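Local coordinates for periplasmic zinc-binding protein troA (Treponema pallidum, PDB 1K0F) that binds zinc with high affinity and specificity in the periplasm and delivers it to the membrane permease of an ABC importer, at residues 164-168 / 169-173. Sequence-based numbering, arbitrary orientation.
Sequences LVTAH and DAFGY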
ATOM      1  N   LEU A 164     -11.151 -11.238   5.698  1.00 34.25           N
ATOM      2  CA  LEU A 164      -9.876 -10.822   6.276  1.00 34.81           C
ATOM      3  C   LEU A 164      -9.979  -9.637   7.229  1.00 33.24           C
ATOM      4  O   LEU A 164     -10.537  -8.592   6.900  1.00 33.89           O
ATOM      5  CB  LEU A 164      -8.867 -10.502   5.164  1.00 35.29           C
ATOM      6  CG  LEU A 164      -7.671  -9.598   5.486  1.00 36.31           C
ATOM      7  CD1 LEU A 164      -6.511 -10.407   6.058  1.00 35.71           C
ATOM      8  CD2 LEU A 164      -7.245  -8.894   4.208  1.00 37.32           C
ATOM      9  N   VAL A 165      -9.434  -9.818   8.423  1.00 31.24           N
ATOM     10  CA  VAL A 165      -9.431  -8.764   9.420  1.00 30.33           C
ATOM     11  C   VAL A 165      -7.959  -8.439   9.635  1.00 29.82           C
ATOM     12  O   VAL A 165      -7.147  -9.324   9.906  1.00 28.28           O
ATOM     13  CB  VAL A 165     -10.087  -9.229  10.741  1.00 29.42           C
ATOM     14  CG1 VAL A 165      -9.954  -8.143  11.795  1.00 29.89           C
ATOM     15  CG2 VAL A 165     -11.557  -9.551  10.510  1.00 28.35           C
ATOM     16  N   THR A 166      -7.615  -7.166   9.496  1.00 30.09           N
ATOM     17  CA  THR A 166      -6.234  -6.734   9.639  1.00 30.49           C
ATOM     18  C   THR A 166      -6.068  -5.525  10.551  1.00 30.88           C
ATOM     19  O   THR A 166      -7.045  -4.977  11.057  1.00 30.84           O
ATOM     20  CB  THR A 166      -5.661  -6.375   8.272  1.00 30.41           C
ATOM     21  OG1 THR A 166      -6.659  -5.675   7.523  1.00 29.70           O
ATOM     22  CG2 THR A 166      -5.251  -7.635   7.516  1.00 32.03           C
ATOM     23  N   ALA A 167      -4.816  -5.115  10.737  1.00 31.76           N
ATOM     24  CA  ALA A 167      -4.460  -3.967  11.573  1.00 32.75           C
ATOM     25  C   ALA A 167      -5.317  -2.715  11.313  1.00 33.77           C
ATOM     26  O   ALA A 167      -5.888  -2.153  12.251  1.00 33.73           O
ATOM     27  CB  ALA A 167      -2.982  -3.639  11.383  1.00 32.16           C
ATOM     28  N   HIS A 168      -5.384  -2.269  10.054  1.00 34.70           N
ATOM     29  CA  HIS A 168      -6.190  -1.099   9.688  1.00 35.73           C
ATOM     30  C   HIS A 168      -6.883  -1.237   8.320  1.00 35.98           C
ATOM     31  O   HIS A 168      -6.493  -2.072   7.511  1.00 37.89           O
ATOM     32  CB  HIS A 168      -5.345   0.199   9.783  1.00 33.93           C
ATOM     33  CG  HIS A 168      -4.511   0.505   8.575  1.00 33.99           C
ATOM     34  ND1 HIS A 168      -3.539  -0.348   8.102  1.00 34.90           N
ATOM     35  CD2 HIS A 168      -4.452   1.610   7.792  1.00 33.30           C
ATOM     36  CE1 HIS A 168      -2.915   0.216   7.081  1.00 32.77           C
ATOM     37  NE2 HIS A 168      -3.448   1.404   6.875  1.00 32.18           N
ATOM     38  N   ASP A 169      -7.919  -0.428   8.087  1.00 36.53           N
ATOM     39  CA  ASP A 169      -8.718  -0.443   6.849  1.00 36.13           C
ATOM     40  C   ASP A 169      -7.915  -0.076   5.612  1.00 33.97           C
ATOM     41  O   ASP A 169      -8.156   0.962   4.990  1.00 34.03           O
ATOM     42  CB  ASP A 169      -9.899   0.532   6.982  1.00 40.93           C
ATOM     43  CG  ASP A 169     -11.237  -0.099   6.607  1.00 43.30           C
ATOM     44  OD1 ASP A 169     -11.250  -1.300   6.242  1.00 43.25           O
ATOM     45  OD2 ASP A 169     -12.268   0.617   6.679  1.00 43.82           O
ATOM     46  N   ALA A 170      -6.993  -0.950   5.237  1.00 30.95           N
ATOM     47  CA  ALA A 170      -6.136  -0.700   4.095  1.00 29.37           C
ATOM     48  C   ALA A 170      -6.249  -1.750   3.003  1.00 28.67           C
ATOM     49  O   ALA A 170      -5.290  -1.990   2.284  1.00 29.85           O
ATOM     50  CB  ALA A 170      -4.691  -0.597   4.559  1.00 29.39           C
ATOM     51  N   PHE A 171      -7.405  -2.375   2.860  1.00 28.23           N
ATOM     52  CA  PHE A 171      -7.534  -3.384   1.823  1.00 28.30           C
ATOM     53  C   PHE A 171      -8.877  -3.327   1.137  1.00 28.33           C
ATOM     54  O   PHE A 171      -9.311  -4.298   0.533  1.00 27.61           O
ATOM     55  CB  PHE A 171      -7.300  -4.778   2.403  1.00 28.08           C
ATOM     56  CG  PHE A 171      -5.909  -4.986   2.937  1.00 27.37           C
ATOM     57  CD1 PHE A 171      -5.618  -4.726   4.271  1.00 26.87           C
ATOM     58  CD2 PHE A 171      -4.895  -5.454   2.114  1.00 26.60           C
ATOM     59  CE1 PHE A 171      -4.337  -4.929   4.781  1.00 27.00           C
ATOM     60  CE2 PHE A 171      -3.605  -5.661   2.616  1.00 27.67           C
ATOM     61  CZ  PHE A 171      -3.328  -5.398   3.951  1.00 27.30           C
ATOM     62  N   GLY A 172      -9.536  -2.180   1.233  1.00 30.30           N
ATOM     63  CA  GLY A 172     -10.832  -2.017   0.597  1.00 32.70           C
ATOM     64  C   GLY A 172     -10.820  -2.440  -0.868  1.00 34.28           C
ATOM     65  O   GLY A 172     -11.660  -3.245  -1.290  1.00 35.68           O
ATOM     66  N   TYR A 173      -9.882  -1.894  -1.646  1.00 33.12           N
ATOM     67  CA  TYR A 173      -9.776  -2.246  -3.062  1.00 31.29           C
ATOM     68  C   TYR A 173      -9.367  -3.705  -3.176  1.00 31.72           C
ATOM     69  O   TYR A 173      -9.764  -4.401  -4.106  1.00 31.32           O
ATOM     70  CB  TYR A 173      -8.739  -1.381  -3.765  1.00 27.36           C
ATOM     71  CG  TYR A 173      -9.067   0.088  -3.793  1.00 24.71           C
ATOM     72  CD1 TYR A 173      -9.309   0.748  -4.994  1.00 23.83           C
ATOM     73  CD2 TYR A 173      -9.052   0.842  -2.626  1.00 25.18           C
ATOM     74  CE1 TYR A 173      -9.513   2.125  -5.028  1.00 23.07           C
ATOM     75  CE2 TYR A 173      -9.252   2.210  -2.655  1.00 22.18           C
ATOM     76  CZ  TYR A 173      -9.481   2.848  -3.848  1.00 22.07           C
ATOM     77  OH  TYR A 173      -9.647   4.213  -3.851  1.00 24.73           O
TER
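The imidazole of His168 lies across the methyl of Ala170, a CH-pi contact in which CB of Ala170 sits 3.5 Å from the centroid of the His168 ring, displaced toward the rim on the side of CE1 and NE2. With chi1 of 84°, CG of His168 stands between its own backbone N and carbonyl carbon, which brings the ring over Ala170. Beneath the ring the backbone makes an inverse gamma turn centred on Asp169, closed by a hydrogen bond from Ala170 N to His168 O, 2.6 Å. That bond is bent, 130° at the hydrogen, as expected in so tight a turn. The same turn brings Phe171, at the N-cap position of helix 172-178, back against the strand. Its CG is anti to the carbonyl carbon (chi1 -64°), and its side chain crosses that of Thr166 at about a right angle. There CD1 of Phe171 approaches OG1 of Thr166 to 3.5 Å, while CE1 meets CG2 of Thr166 at 4.0 Å. CD2 of Leu164 adds a looser apolar contact to CG of Phe171, at 4.3 Å, and Phe105 stacks on the phenyl ring. The segment thus forms the strand-to-helix link of the beta-alpha-beta unit 163-166, 172-178 and 181-184, with a zinc-binding histidine carried at the bend. Both imidazole nitrogens of His168 are engaged: ND1 is hydrogen-bonded to OE2 of Glu217, which would act as a second-shell partner of the zinc site, and NE2 bonds weakly to Asp248, another zinc-binding residue, with His37 and His102 close by. Methyl packing on one face and the Glu217 bond probably hold the rotation of the imidazole, with the weak Asp248 bond helping, and NE2 points into the vacant zinc site in this zinc-free, closed form; the nearby carboxylates probably polarise the ring.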